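Local coordinates for protein mevalonate kinase, putative (Leishmania major, PDB 2HFS) that probably catalyses the ATP-dependent phosphorylation of (R)-mevalonate to (R)-5-phosphomevalonate, an early step in isoprenoid and sterol biosynthesis, at residues S115-R124 with V139-Y150; Y164-R172 with K180-L188. One frame throughout, in Å; residues are numbered along the deposited sequence.

Interaction 1. Residues S115-R124 with V139-Y150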
ATOM      1  N   SER A 115       7.197  -2.493  -0.104  1.00 10.39           N
ATOM      2  CA  SER A 115       8.479  -1.993   0.371  1.00  9.39           C
ATOM      3  C   SER A 115       8.315  -1.320   1.740  1.00  9.76           C
ATOM      4  O   SER A 115       9.140  -1.534   2.640  1.00 10.84           O
ATOM      5  CB  SER A 115       9.202  -1.124  -0.693  1.00 11.34           C
ATOM      6  OG  SER A 115       8.643   0.160  -0.837  1.00 11.75           O
ATOM      7  N   ALA A 116       7.244  -0.538   1.914  1.00  7.67           N
ATOM      8  CA  ALA A 116       6.921   0.005   3.233  1.00  9.73           C
ATOM      9  C   ALA A 116       6.646  -1.086   4.273  1.00 10.00           C
ATOM     10  O   ALA A 116       7.123  -0.979   5.392  1.00 12.37           O
ATOM     11  CB  ALA A 116       5.753   0.993   3.166  1.00  8.65           C
ATOM     12  N   SER A 117       5.883  -2.121   3.903  1.00  9.26           N
ATOM     13  CA  SER A 117       5.580  -3.247   4.822  1.00  8.84           C
ATOM     14  C   SER A 117       6.864  -3.894   5.297  1.00  8.67           C
ATOM     15  O   SER A 117       6.976  -4.265   6.478  1.00  7.45           O
ATOM     16  CB  SER A 117       4.678  -4.310   4.180  1.00  8.58           C
ATOM     17  OG  SER A 117       3.684  -3.728   3.344  1.00 11.78           O
ATOM     18  N   ASP A 118       7.815  -4.006   4.365  1.00  7.77           N
ATOM     19  CA  ASP A 118       9.182  -4.495   4.633  1.00  8.58           C
ATOM     20  C   ASP A 118       9.866  -3.641   5.701  1.00  8.45           C
ATOM     21  O   ASP A 118      10.208  -4.163   6.781  1.00 10.04           O
ATOM     22  CB  ASP A 118       9.963  -4.527   3.313  1.00  7.94           C
ATOM     23  CG  ASP A 118      11.397  -5.062   3.447  1.00  9.45           C
ATOM     24  OD1 ASP A 118      11.853  -5.417   4.557  1.00 14.93           O
ATOM     25  OD2 ASP A 118      12.132  -5.164   2.451  1.00 15.91           O
ATOM     26  N   VAL A 119      10.049  -2.344   5.431  1.00  8.90           N
ATOM     27  CA  VAL A 119      10.768  -1.489   6.392  1.00  9.40           C
ATOM     28  C   VAL A 119       9.995  -1.308   7.694  1.00  9.81           C
ATOM     29  O   VAL A 119      10.609  -1.142   8.735  1.00  8.84           O
ATOM     30  CB  VAL A 119      11.269  -0.119   5.831  1.00 11.59           C
ATOM     31  CG1 VAL A 119      12.426  -0.335   4.850  1.00 10.67           C
ATOM     32  CG2 VAL A 119      10.141   0.698   5.165  1.00 12.43           C
ATOM     33  N   VAL A 120       8.660  -1.386   7.648  1.00  8.34           N
ATOM     34  CA  VAL A 120       7.901  -1.300   8.896  1.00  7.72           C
ATOM     35  C   VAL A 120       8.188  -2.523   9.765  1.00  8.25           C
ATOM     36  O   VAL A 120       8.580  -2.387  10.929  1.00  7.92           O
ATOM     37  CB  VAL A 120       6.387  -1.104   8.665  1.00  7.46           C
ATOM     38  CG1 VAL A 120       5.597  -1.351   9.940  1.00  5.80           C
ATOM     39  CG2 VAL A 120       6.115   0.323   8.134  1.00  8.54           C
ATOM     40  N   ALA A 121       8.028  -3.716   9.188  1.00  6.61           N
ATOM     41  CA  ALA A 121       8.256  -4.959   9.930  1.00  6.98           C
ATOM     42  C   ALA A 121       9.669  -4.991  10.524  1.00  6.18           C
ATOM     43  O   ALA A 121       9.859  -5.342  11.703  1.00  6.45           O
ATOM     44  CB  ALA A 121       8.020  -6.162   9.015  1.00  6.87           C
ATOM     45  N   PHE A 122      10.645  -4.592   9.715  1.00  7.38           N
ATOM     46  CA  PHE A 122      12.053  -4.505  10.119  1.00  9.19           C
ATOM     47  C   PHE A 122      12.268  -3.567  11.319  1.00  9.35           C
ATOM     48  O   PHE A 122      12.922  -3.949  12.289  1.00  8.48           O
ATOM     49  CB  PHE A 122      12.893  -4.060   8.900  1.00  8.60           C
ATOM     50  CG  PHE A 122      14.388  -4.109   9.115  1.00 11.35           C
ATOM     51  CD1 PHE A 122      14.976  -5.088   9.904  1.00 11.61           C
ATOM     52  CD2 PHE A 122      15.203  -3.149   8.510  1.00 12.05           C
ATOM     53  CE1 PHE A 122      16.388  -5.119  10.089  1.00 13.94           C
ATOM     54  CE2 PHE A 122      16.600  -3.169   8.677  1.00  9.54           C
ATOM     55  CZ  PHE A 122      17.190  -4.157   9.461  1.00 10.60           C
ATOM     56  N   SER A 123      11.728  -2.345  11.232  1.00  8.83           N
ATOM     57  CA  SER A 123      11.807  -1.368  12.313  1.00  9.45           C
ATOM     58  C   SER A 123      11.240  -1.913  13.611  1.00  8.70           C
ATOM     59  O   SER A 123      11.822  -1.722  14.674  1.00 10.17           O
ATOM     60  CB  SER A 123      11.087  -0.087  11.911  1.00  8.69           C
ATOM     61  OG  SER A 123      11.775   0.525  10.823  1.00  8.14           O
ATOM     62  N   ARG A 124      10.089  -2.574  13.518  1.00  9.26           N
ATOM     63  CA  ARG A 124       9.461  -3.209  14.670  1.00  9.36           C
ATOM     64  C   ARG A 124      10.336  -4.314  15.268  1.00 10.08           C
ATOM     65  O   ARG A 124      10.517  -4.363  16.480  1.00  8.60           O
ATOM     66  CB  ARG A 124       8.068  -3.747  14.301  1.00  8.06           C
ATOM     67  CG  ARG A 124       7.003  -2.643  14.097  1.00  8.11           C
ATOM     68  CD  ARG A 124       5.558  -3.157  14.142  1.00 11.19           C
ATOM     69  NE  ARG A 124       4.567  -2.110  13.883  1.00  9.93           N
ATOM     70  CZ  ARG A 124       4.217  -1.163  14.746  1.00 11.67           C
ATOM     71  NH1 ARG A 124       4.782  -1.090  15.957  1.00 11.70           N
ATOM     72  NH2 ARG A 124       3.308  -0.270  14.394  1.00  9.58           N
ATOM     73  N   VAL A 139       8.227   4.195  14.793  1.00  9.94           N
ATOM     74  CA  VAL A 139       8.269   3.149  13.754  1.00 10.23           C
ATOM     75  C   VAL A 139       7.988   3.737  12.364  1.00 11.13           C
ATOM     76  O   VAL A 139       8.724   3.463  11.405  1.00 11.05           O
ATOM     77  CB  VAL A 139       7.244   2.011  14.064  1.00 10.40           C
ATOM     78  CG1 VAL A 139       7.157   1.027  12.899  1.00  8.13           C
ATOM     79  CG2 VAL A 139       7.652   1.284  15.338  1.00 10.31           C
ATOM     80  N   ASN A 140       6.933   4.547  12.275  1.00 10.62           N
ATOM     81  CA  ASN A 140       6.524   5.200  11.021  1.00 11.54           C
ATOM     82  C   ASN A 140       7.610   6.085  10.396  1.00 12.51           C
ATOM     83  O   ASN A 140       7.833   6.028   9.191  1.00 14.14           O
ATOM     84  CB  ASN A 140       5.207   5.965  11.213  1.00 11.73           C
ATOM     85  CG  ASN A 140       4.516   6.301   9.898  1.00 13.86           C
ATOM     86  OD1 ASN A 140       4.648   5.586   8.898  1.00 12.33           O
ATOM     87  ND2 ASN A 140       3.755   7.390   9.902  1.00 14.19           N
ATOM     88  N   LEU A 141       8.310   6.850  11.238  1.00 12.99           N
ATOM     89  CA  LEU A 141       9.465   7.642  10.835  1.00 12.83           C
ATOM     90  C   LEU A 141      10.627   6.791  10.366  1.00 11.99           C
ATOM     91  O   LEU A 141      11.310   7.135   9.396  1.00 12.44           O
ATOM     92  CB  LEU A 141       9.956   8.518  11.990  1.00 10.98           C
ATOM     93  CG  LEU A 141      11.024   9.521  11.536  1.00 14.04           C
ATOM     94  CD1 LEU A 141      10.334  10.655  10.806  1.00 14.10           C
ATOM     95  CD2 LEU A 141      11.819  10.016  12.721  1.00 13.41           C
ATOM     96  N   SER A 142      10.867   5.693  11.073  1.00 10.19           N
ATOM     97  CA  SER A 142      11.943   4.788  10.710  1.00 10.55           C
ATOM     98  C   SER A 142      11.630   4.203   9.329  1.00 10.29           C
ATOM     99  O   SER A 142      12.519   4.135   8.479  1.00 10.25           O
ATOM    100  CB  SER A 142      12.079   3.682  11.758  1.00 10.25           C
ATOM    101  OG  SER A 142      13.204   2.870  11.490  1.00 11.89           O
ATOM    102  N   ALA A 143      10.372   3.795   9.124  1.00 10.93           N
ATOM    103  CA  ALA A 143       9.927   3.252   7.837  1.00 11.22           C
ATOM    104  C   ALA A 143      10.094   4.325   6.771  1.00 12.50           C
ATOM    105  O   ALA A 143      10.625   4.073   5.695  1.00 13.08           O
ATOM    106  CB  ALA A 143       8.486   2.770   7.914  1.00 11.36           C
ATOM    107  N   PHE A 144       9.691   5.544   7.100  1.00 11.23           N
ATOM    108  CA  PHE A 144       9.779   6.640   6.142  1.00 13.60           C
ATOM    109  C   PHE A 144      11.222   6.864   5.687  1.00 13.20           C
ATOM    110  O   PHE A 144      11.484   7.103   4.499  1.00 13.06           O
ATOM    111  CB  PHE A 144       9.200   7.928   6.723  1.00 13.02           C
ATOM    112  CG  PHE A 144       9.190   9.073   5.743  1.00 16.66           C
ATOM    113  CD1 PHE A 144       8.197   9.167   4.783  1.00 16.74           C
ATOM    114  CD2 PHE A 144      10.184  10.033   5.769  1.00 14.52           C
ATOM    115  CE1 PHE A 144       8.190  10.206   3.865  1.00 17.73           C
ATOM    116  CE2 PHE A 144      10.189  11.073   4.852  1.00 18.38           C
ATOM    117  CZ  PHE A 144       9.186  11.165   3.904  1.00 15.58           C
ATOM    118  N   VAL A 145      12.154   6.782   6.631  1.00 14.41           N
ATOM    119  CA  VAL A 145      13.564   6.997   6.314  1.00 15.40           C
ATOM    120  C   VAL A 145      14.006   5.857   5.395  1.00 15.49           C
ATOM    121  O   VAL A 145      14.656   6.083   4.374  1.00 13.92           O
ATOM    122  CB  VAL A 145      14.432   7.077   7.608  1.00 15.45           C
ATOM    123  CG1 VAL A 145      15.907   6.771   7.324  1.00 15.66           C
ATOM    124  CG2 VAL A 145      14.250   8.428   8.306  1.00 16.36           C
ATOM    125  N   GLY A 146      13.599   4.637   5.738  1.00 14.20           N
ATOM    126  CA  GLY A 146      14.063   3.470   5.005  1.00 14.52           C
ATOM    127  C   GLY A 146      13.495   3.407   3.609  1.00 16.06           C
ATOM    128  O   GLY A 146      14.170   2.959   2.684  1.00 15.82           O
ATOM    129  N   GLU A 147      12.239   3.841   3.472  1.00 17.29           N
ATOM    130  CA  GLU A 147      11.564   3.943   2.176  1.00 19.30           C
ATOM    131  C   GLU A 147      12.358   4.833   1.217  1.00 19.28           C
ATOM    132  O   GLU A 147      12.164   4.789  -0.003  1.00 20.84           O
ATOM    133  CB  GLU A 147      10.162   4.516   2.369  1.00 19.83           C
ATOM    134  CG  GLU A 147       9.099   3.488   2.715  1.00 20.75           C
ATOM    135  CD  GLU A 147       8.715   2.647   1.511  1.00 26.49           C
ATOM    136  OE1 GLU A 147       7.635   2.905   0.922  1.00 26.89           O
ATOM    137  OE2 GLU A 147       9.502   1.743   1.143  1.00 27.88           O
ATOM    138  N   GLY A 148      13.244   5.648   1.781  1.00 21.24           N
ATOM    139  CA  GLY A 148      14.183   6.447   0.987  1.00 21.39           C
ATOM    140  C   GLY A 148      15.143   5.606   0.158  1.00 22.11           C
ATOM    141  O   GLY A 148      15.757   6.114  -0.770  1.00 23.59           O
ATOM    142  N   GLY A 149      15.285   4.322   0.502  1.00 21.21           N
ATOM    143  CA  GLY A 149      16.171   3.403  -0.222  1.00 22.78           C
ATOM    144  C   GLY A 149      15.556   2.767  -1.461  1.00 23.74           C
ATOM    145  O   GLY A 149      16.269   2.258  -2.332  1.00 23.67           O
ATOM    146  N   TYR A 150      14.228   2.773  -1.526  1.00 25.96           N
ATOM    147  CA  TYR A 150      13.497   2.344  -2.723  1.00 27.78           C
ATOM    148  C   TYR A 150      13.210   3.541  -3.637  1.00 30.12           C
ATOM    149  O   TYR A 150      13.182   4.694  -3.173  1.00 29.57           O
ATOM    150  CB  TYR A 150      12.185   1.655  -2.341  1.00 27.20           C
ATOM    151  CG  TYR A 150      12.329   0.282  -1.725  1.00 26.87           C
ATOM    152  CD1 TYR A 150      12.434   0.122  -0.346  1.00 25.85           C
ATOM    153  CD2 TYR A 150      12.333  -0.865  -2.523  1.00 25.95           C
ATOM    154  CE1 TYR A 150      12.556  -1.154   0.224  1.00 24.12           C
ATOM    155  CE2 TYR A 150      12.462  -2.142  -1.959  1.00 26.49           C
ATOM    156  CZ  TYR A 150      12.578  -2.273  -0.586  1.00 23.36           C
ATOM    157  OH  TYR A 150      12.680  -3.532  -0.016  1.00 26.65           O
TER
HETATM  158  O   HOH W   1       5.951   1.065  -0.470  1.00 20.22           O
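S115 holds OG between its backbone N and carbonyl carbon (chi1 75°), a rotamer that aims the hydroxyl at E147; OG donates to E147 OE2 at 2.7 Å, on that oxygen's syn lone pair. S115 CB lies 3.3 Å from the centroid of the Y150 ring, nearly on its normal, a CH-pi contact over one face. The E147 chain, bent at chi2, brings OE1 within 2.9 Å of water 1, which accepts from A116 N. At the ring edge, Y150 OH comes 3.0 Å from D118 OD2, an oxygen that Q78 hydrogen-bonds.

S123 carries OG beside its backbone N (chi1 -66°). S123 OG accepts from S142 OG at 2.8 Å and donates to V119 O at 2.9 Å, so the buried hydroxyl is gripped twice. V120 CG2 presses on A143 CB at 3.4 Å, tighter than usual carbon contact. V139 CG1 lies over one face of the R124 guanidinium, which D136 and T163 hold.

The axes of helices 115-124 and 139-146 cross obliquely, 130° between N-to-C directions. S115 starts helix 114-130 within what matches the GHMP kinases' glycine-rich, ATP-phosphate-binding motif; the S115-E147 pair is consistent with the serine and glutamate that bind nucleotide magnesium in related mevalonate kinases.

Interaction 2. Residues Y164-R172 with K180-L188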
ATOM      1  N   TYR A 164       0.161   1.610  10.862  1.00 12.44           N
ATOM      2  CA  TYR A 164      -1.092   1.733  11.620  1.00 11.61           C
ATOM      3  C   TYR A 164      -2.210   0.796  11.176  1.00 11.93           C
ATOM      4  O   TYR A 164      -3.069   0.485  11.973  1.00 10.71           O
ATOM      5  CB  TYR A 164      -1.634   3.189  11.588  1.00 12.03           C
ATOM      6  CG  TYR A 164      -0.737   4.208  12.258  1.00 12.04           C
ATOM      7  CD1 TYR A 164      -0.713   4.340  13.651  1.00 14.37           C
ATOM      8  CD2 TYR A 164       0.129   5.004  11.502  1.00 12.63           C
ATOM      9  CE1 TYR A 164       0.128   5.277  14.273  1.00 13.24           C
ATOM     10  CE2 TYR A 164       0.977   5.923  12.102  1.00 13.55           C
ATOM     11  CZ  TYR A 164       0.974   6.055  13.489  1.00 14.72           C
ATOM     12  OH  TYR A 164       1.815   6.967  14.070  1.00 15.33           O
ATOM     13  N   GLY A 165      -2.228   0.391   9.906  1.00 11.21           N
ATOM     14  CA  GLY A 165      -3.360  -0.365   9.339  1.00 12.99           C
ATOM     15  C   GLY A 165      -4.671   0.423   9.301  1.00 13.62           C
ATOM     16  O   GLY A 165      -4.703   1.610   9.649  1.00 14.01           O
ATOM     17  N   GLY A 166      -5.743  -0.237   8.868  1.00 15.45           N
ATOM     18  CA  GLY A 166      -7.090   0.354   8.876  1.00 16.41           C
ATOM     19  C   GLY A 166      -7.305   1.355   7.752  1.00 15.08           C
ATOM     20  O   GLY A 166      -6.533   1.394   6.811  1.00 16.44           O
ATOM     21  N   LEU A 167      -8.377   2.138   7.834  1.00 14.77           N
ATOM     22  CA  LEU A 167      -8.619   3.195   6.866  1.00 14.39           C
ATOM     23  C   LEU A 167      -7.989   4.474   7.362  1.00 14.51           C
ATOM     24  O   LEU A 167      -7.967   4.741   8.572  1.00 13.42           O
ATOM     25  CB  LEU A 167     -10.112   3.404   6.631  1.00 15.44           C
ATOM     26  CG  LEU A 167     -10.908   2.257   6.026  1.00 17.51           C
ATOM     27  CD1 LEU A 167     -12.329   2.727   5.774  1.00 16.20           C
ATOM     28  CD2 LEU A 167     -10.294   1.700   4.731  1.00 18.18           C
ATOM     29  N   ILE A 168      -7.472   5.253   6.418  1.00 15.21           N
ATOM     30  CA  ILE A 168      -6.654   6.421   6.714  1.00 15.33           C
ATOM     31  C   ILE A 168      -6.972   7.537   5.737  1.00 16.05           C
ATOM     32  O   ILE A 168      -6.919   7.343   4.522  1.00 13.69           O
ATOM     33  CB  ILE A 168      -5.158   6.052   6.657  1.00 15.23           C
ATOM     34  CG1 ILE A 168      -4.838   5.042   7.768  1.00 14.88           C
ATOM     35  CG2 ILE A 168      -4.249   7.312   6.730  1.00 17.32           C
ATOM     36  CD1 ILE A 168      -3.406   4.580   7.826  1.00 19.95           C
ATOM     37  N   LEU A 169      -7.291   8.704   6.293  1.00 17.73           N
ATOM     38  CA  LEU A 169      -7.489   9.912   5.510  1.00 18.41           C
ATOM     39  C   LEU A 169      -6.138  10.571   5.272  1.00 20.86           C
ATOM     40  O   LEU A 169      -5.400  10.868   6.221  1.00 22.11           O
ATOM     41  CB  LEU A 169      -8.444  10.867   6.238  1.00 19.03           C
ATOM     42  CG  LEU A 169      -9.092  12.018   5.460  1.00 16.15           C
ATOM     43  CD1 LEU A 169     -10.083  11.488   4.407  1.00 12.33           C
ATOM     44  CD2 LEU A 169      -9.794  12.954   6.444  1.00 16.72           C
ATOM     45  N   TYR A 170      -5.827  10.796   3.999  1.00 22.11           N
ATOM     46  CA  TYR A 170      -4.513  11.248   3.549  1.00 24.50           C
ATOM     47  C   TYR A 170      -4.668  12.501   2.708  1.00 25.72           C
ATOM     48  O   TYR A 170      -5.385  12.505   1.708  1.00 25.29           O
ATOM     49  CB  TYR A 170      -3.841  10.099   2.774  1.00 25.80           C
ATOM     50  CG  TYR A 170      -2.779  10.394   1.706  1.00 27.43           C
ATOM     51  CD1 TYR A 170      -2.755   9.638   0.532  1.00 27.62           C
ATOM     52  CD2 TYR A 170      -1.780  11.353   1.885  1.00 26.43           C
ATOM     53  CE1 TYR A 170      -1.799   9.841  -0.446  1.00 30.12           C
ATOM     54  CE2 TYR A 170      -0.804  11.566   0.904  1.00 28.79           C
ATOM     55  CZ  TYR A 170      -0.826  10.801  -0.259  1.00 28.73           C
ATOM     56  OH  TYR A 170       0.112  10.977  -1.258  1.00 31.47           O
ATOM     57  N   ARG A 171      -4.030  13.582   3.150  1.00 27.59           N
ATOM     58  CA  ARG A 171      -4.062  14.834   2.393  1.00 30.00           C
ATOM     59  C   ARG A 171      -2.796  15.662   2.569  1.00 31.53           C
ATOM     60  O   ARG A 171      -2.148  15.616   3.615  1.00 31.17           O
ATOM     61  CB  ARG A 171      -5.309  15.661   2.734  1.00 30.21           C
ATOM     62  CG  ARG A 171      -5.417  16.125   4.171  1.00 30.19           C
ATOM     63  CD  ARG A 171      -6.601  17.044   4.421  1.00 32.96           C
ATOM     64  NE  ARG A 171      -6.403  18.361   3.818  1.00 36.45           N
ATOM     65  CZ  ARG A 171      -7.369  19.248   3.594  1.00 37.91           C
ATOM     66  NH1 ARG A 171      -8.630  18.970   3.907  1.00 37.42           N
ATOM     67  NH2 ARG A 171      -7.074  20.415   3.039  1.00 37.34           N
ATOM     68  N   ARG A 172      -2.449  16.409   1.527  1.00 33.34           N
ATOM     69  CA  ARG A 172      -1.392  17.408   1.611  1.00 36.59           C
ATOM     70  C   ARG A 172      -1.907  18.692   2.282  1.00 37.15           C
ATOM     71  O   ARG A 172      -2.507  19.554   1.630  1.00 38.37           O
ATOM     72  CB  ARG A 172      -0.809  17.689   0.226  1.00 36.55           C
ATOM     73  CG  ARG A 172       0.465  16.919  -0.069  1.00 37.62           C
ATOM     74  CD  ARG A 172       0.286  15.630  -0.830  1.00 37.74           C
ATOM     75  NE  ARG A 172       1.479  15.321  -1.620  1.00 38.38           N
ATOM     76  CZ  ARG A 172       1.638  14.222  -2.348  1.00 38.51           C
ATOM     77  NH1 ARG A 172       0.684  13.299  -2.393  1.00 37.16           N
ATOM     78  NH2 ARG A 172       2.760  14.040  -3.033  1.00 37.52           N
ATOM     79  N   LYS A 180      -4.911  10.951   9.261  1.00 25.36           N
ATOM     80  CA  LYS A 180      -5.734  10.613  10.425  1.00 24.63           C
ATOM     81  C   LYS A 180      -6.547   9.354  10.166  1.00 24.69           C
ATOM     82  O   LYS A 180      -6.907   9.079   9.024  1.00 25.70           O
ATOM     83  CB  LYS A 180      -6.648  11.772  10.851  1.00 25.80           C
ATOM     84  CG  LYS A 180      -7.134  12.682   9.731  1.00 26.81           C
ATOM     85  CD  LYS A 180      -7.433  14.093  10.280  1.00 30.26           C
ATOM     86  CE  LYS A 180      -7.125  15.192   9.252  1.00 29.37           C
ATOM     87  NZ  LYS A 180      -8.264  15.459   8.319  1.00 29.43           N
ATOM     88  N   PRO A 181      -6.830   8.588  11.218  1.00 24.98           N
ATOM     89  CA  PRO A 181      -7.581   7.347  11.075  1.00 24.62           C
ATOM     90  C   PRO A 181      -9.052   7.610  10.784  1.00 25.02           C
ATOM     91  O   PRO A 181      -9.592   8.658  11.176  1.00 24.92           O
ATOM     92  CB  PRO A 181      -7.427   6.674  12.442  1.00 25.92           C
ATOM     93  CG  PRO A 181      -7.195   7.817  13.413  1.00 24.71           C
ATOM     94  CD  PRO A 181      -6.468   8.864  12.626  1.00 25.00           C
ATOM     95  N   ILE A 182      -9.683   6.656  10.109  1.00 23.21           N
ATOM     96  CA  ILE A 182     -11.085   6.727   9.782  1.00 22.36           C
ATOM     97  C   ILE A 182     -11.786   5.591  10.505  1.00 24.47           C
ATOM     98  O   ILE A 182     -11.516   4.413  10.250  1.00 22.93           O
ATOM     99  CB  ILE A 182     -11.306   6.620   8.241  1.00 23.01           C
ATOM    100  CG1 ILE A 182     -10.700   7.817   7.520  1.00 19.46           C
ATOM    101  CG2 ILE A 182     -12.793   6.474   7.915  1.00 20.54           C
ATOM    102  CD1 ILE A 182     -10.617   7.665   5.999  1.00 22.06           C
ATOM    103  N   ALA A 183     -12.681   5.953  11.421  1.00 25.53           N
ATOM    104  CA  ALA A 183     -13.512   4.964  12.113  1.00 27.58           C
ATOM    105  C   ALA A 183     -14.502   4.282  11.158  1.00 28.28           C
ATOM    106  O   ALA A 183     -15.166   4.947  10.358  1.00 29.85           O
ATOM    107  CB  ALA A 183     -14.248   5.618  13.300  1.00 27.90           C
ATOM    108  N   PHE A 184     -14.574   2.952  11.231  1.00 28.90           N
ATOM    109  CA  PHE A 184     -15.450   2.151  10.365  1.00 28.97           C
ATOM    110  C   PHE A 184     -15.824   0.836  11.049  1.00 29.01           C
ATOM    111  O   PHE A 184     -14.963   0.186  11.653  1.00 29.10           O
ATOM    112  CB  PHE A 184     -14.798   1.894   8.994  1.00 29.01           C
ATOM    113  CG  PHE A 184     -15.760   1.392   7.955  1.00 30.16           C
ATOM    114  CD1 PHE A 184     -15.615   0.128   7.406  1.00 30.38           C
ATOM    115  CD2 PHE A 184     -16.838   2.176   7.542  1.00 30.15           C
ATOM    116  CE1 PHE A 184     -16.523  -0.343   6.451  1.00 29.97           C
ATOM    117  CE2 PHE A 184     -17.754   1.702   6.592  1.00 28.31           C
ATOM    118  CZ  PHE A 184     -17.589   0.447   6.046  1.00 29.99           C
ATOM    119  N   GLN A 185     -17.095   0.443  10.952  1.00 27.87           N
ATOM    120  CA  GLN A 185     -17.623  -0.679  11.758  1.00 28.20           C
ATOM    121  C   GLN A 185     -17.937  -1.958  10.972  1.00 28.21           C
ATOM    122  O   GLN A 185     -18.584  -2.876  11.497  1.00 28.15           O
ATOM    123  CB  GLN A 185     -18.874  -0.242  12.533  1.00 28.92           C
ATOM    124  CG  GLN A 185     -18.633   0.803  13.612  1.00 27.32           C
ATOM    125  CD  GLN A 185     -19.918   1.455  14.063  1.00 29.64           C
ATOM    126  OE1 GLN A 185     -20.512   2.246  13.327  1.00 30.43           O
ATOM    127  NE2 GLN A 185     -20.359   1.122  15.268  1.00 30.56           N
ATOM    128  N   GLN A 186     -17.482  -2.009   9.723  1.00 27.35           N
ATOM    129  CA  GLN A 186     -17.738  -3.129   8.818  1.00 27.94           C
ATOM    130  C   GLN A 186     -16.451  -3.654   8.170  1.00 26.25           C
ATOM    131  O   GLN A 186     -15.562  -2.877   7.856  1.00 27.59           O
ATOM    132  CB  GLN A 186     -18.694  -2.678   7.712  1.00 27.67           C
ATOM    133  CG  GLN A 186     -20.155  -2.974   7.967  1.00 30.12           C
ATOM    134  CD  GLN A 186     -21.002  -2.590   6.784  1.00 30.88           C
ATOM    135  OE1 GLN A 186     -21.465  -3.449   6.026  1.00 32.61           O
ATOM    136  NE2 GLN A 186     -21.179  -1.295   6.596  1.00 30.75           N
ATOM    137  N   ARG A 187     -16.364  -4.967   7.962  1.00 25.43           N
ATOM    138  CA  ARG A 187     -15.260  -5.558   7.182  1.00 23.83           C
ATOM    139  C   ARG A 187     -15.394  -5.165   5.698  1.00 22.27           C
ATOM    140  O   ARG A 187     -16.503  -5.142   5.163  1.00 21.34           O
ATOM    141  CB  ARG A 187     -15.300  -7.077   7.310  1.00 24.14           C
ATOM    142  CG  ARG A 187     -13.980  -7.799   7.175  1.00 24.50           C
ATOM    143  CD  ARG A 187     -14.109  -9.320   7.284  1.00 25.82           C
ATOM    144  NE  ARG A 187     -14.472  -9.776   8.634  1.00 28.98           N
ATOM    145  CZ  ARG A 187     -14.795 -11.030   8.962  1.00 29.04           C
ATOM    146  NH1 ARG A 187     -14.826 -11.992   8.045  1.00 29.20           N
ATOM    147  NH2 ARG A 187     -15.098 -11.324  10.221  1.00 29.37           N
ATOM    148  N   LEU A 188     -14.272  -4.865   5.054  1.00 18.93           N
ATOM    149  CA  LEU A 188     -14.199  -4.681   3.612  1.00 17.30           C
ATOM    150  C   LEU A 188     -13.592  -5.956   3.011  1.00 16.54           C
ATOM    151  O   LEU A 188     -12.472  -6.309   3.315  1.00 15.46           O
ATOM    152  CB  LEU A 188     -13.277  -3.496   3.277  1.00 18.07           C
ATOM    153  CG  LEU A 188     -13.722  -2.043   3.144  1.00 19.82           C
ATOM    154  CD1 LEU A 188     -14.912  -1.670   3.942  1.00 21.56           C
ATOM    155  CD2 LEU A 188     -12.619  -1.023   3.260  1.00 18.16           C
TER
HETATM  156  O   HOH W   2     -10.467   1.684   9.672  1.00 27.81           O
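Two backbone hydrogen bonds join L169 and K180 in this antiparallel hairpin: L169 N to K180 O is 2.8 Å, and K180 N to L169 O is 3.1 Å. The next pair, I168 with P181, is non-hydrogen-bonded, so the absence of an N-H on the proline costs the pairing nothing. Beyond it, I182 N reaches L167 O at 3.0 Å. In place of a direct second bond there, water 2 links the strands, accepting from L167 N (2.8 Å) and donating to I182 O.

Apolar packing is densest among the buried L167 and L169 and the largely covered I182, which share one face of the sheet. I182 sets CG1 anti to its carbonyl carbon (chi1 -65°), and the extended chain lays CD1 across the partner strand, 3.5 Å from L169 N and against L169 CB. L167 CB meets I182 CB, while the two methyls of L167 diverge: CD1 goes to F184 CB and CD2 to L188 CD2 (3.9 Å). L237 of helix 216-239 touches L167, I182 and F184 on this face.

The solvent side belongs to the side chains of K180 and P181, both exposed. K180 runs beside L169 on that same face, pointing the same way, and bends late in its chain until NZ lies 3.5 Å from L169 CD2. P181, on the other face, adds little burial. The chemistry implies that main-chain bonds and one water supply the polar cohesion, whereas side chains contribute chiefly hydrophobic contact.

How the interactions relate
The two contacts follow in series along the chain, their centres about 20 Å apart. Helix 157-164 connects them: its N159, A162 and T163 pack against the helix pair of interaction 1, and after Y164 the chain turns through glycines into strand 166-172 of interaction 2. They also touch directly, N140 ND2 lying 3.8 Å from Y164 CE2. Strand 36-52 is shared as well, receiving side chains from helix 114-130 and pairing with strand 166-172. Past the hairpin, L188 begins strand 188-194 of the separate four-stranded antiparallel sheet. Interaction 1 thus belongs to the helical layer of the N-terminal half, and interaction 2 to the passage towards the C-terminal half.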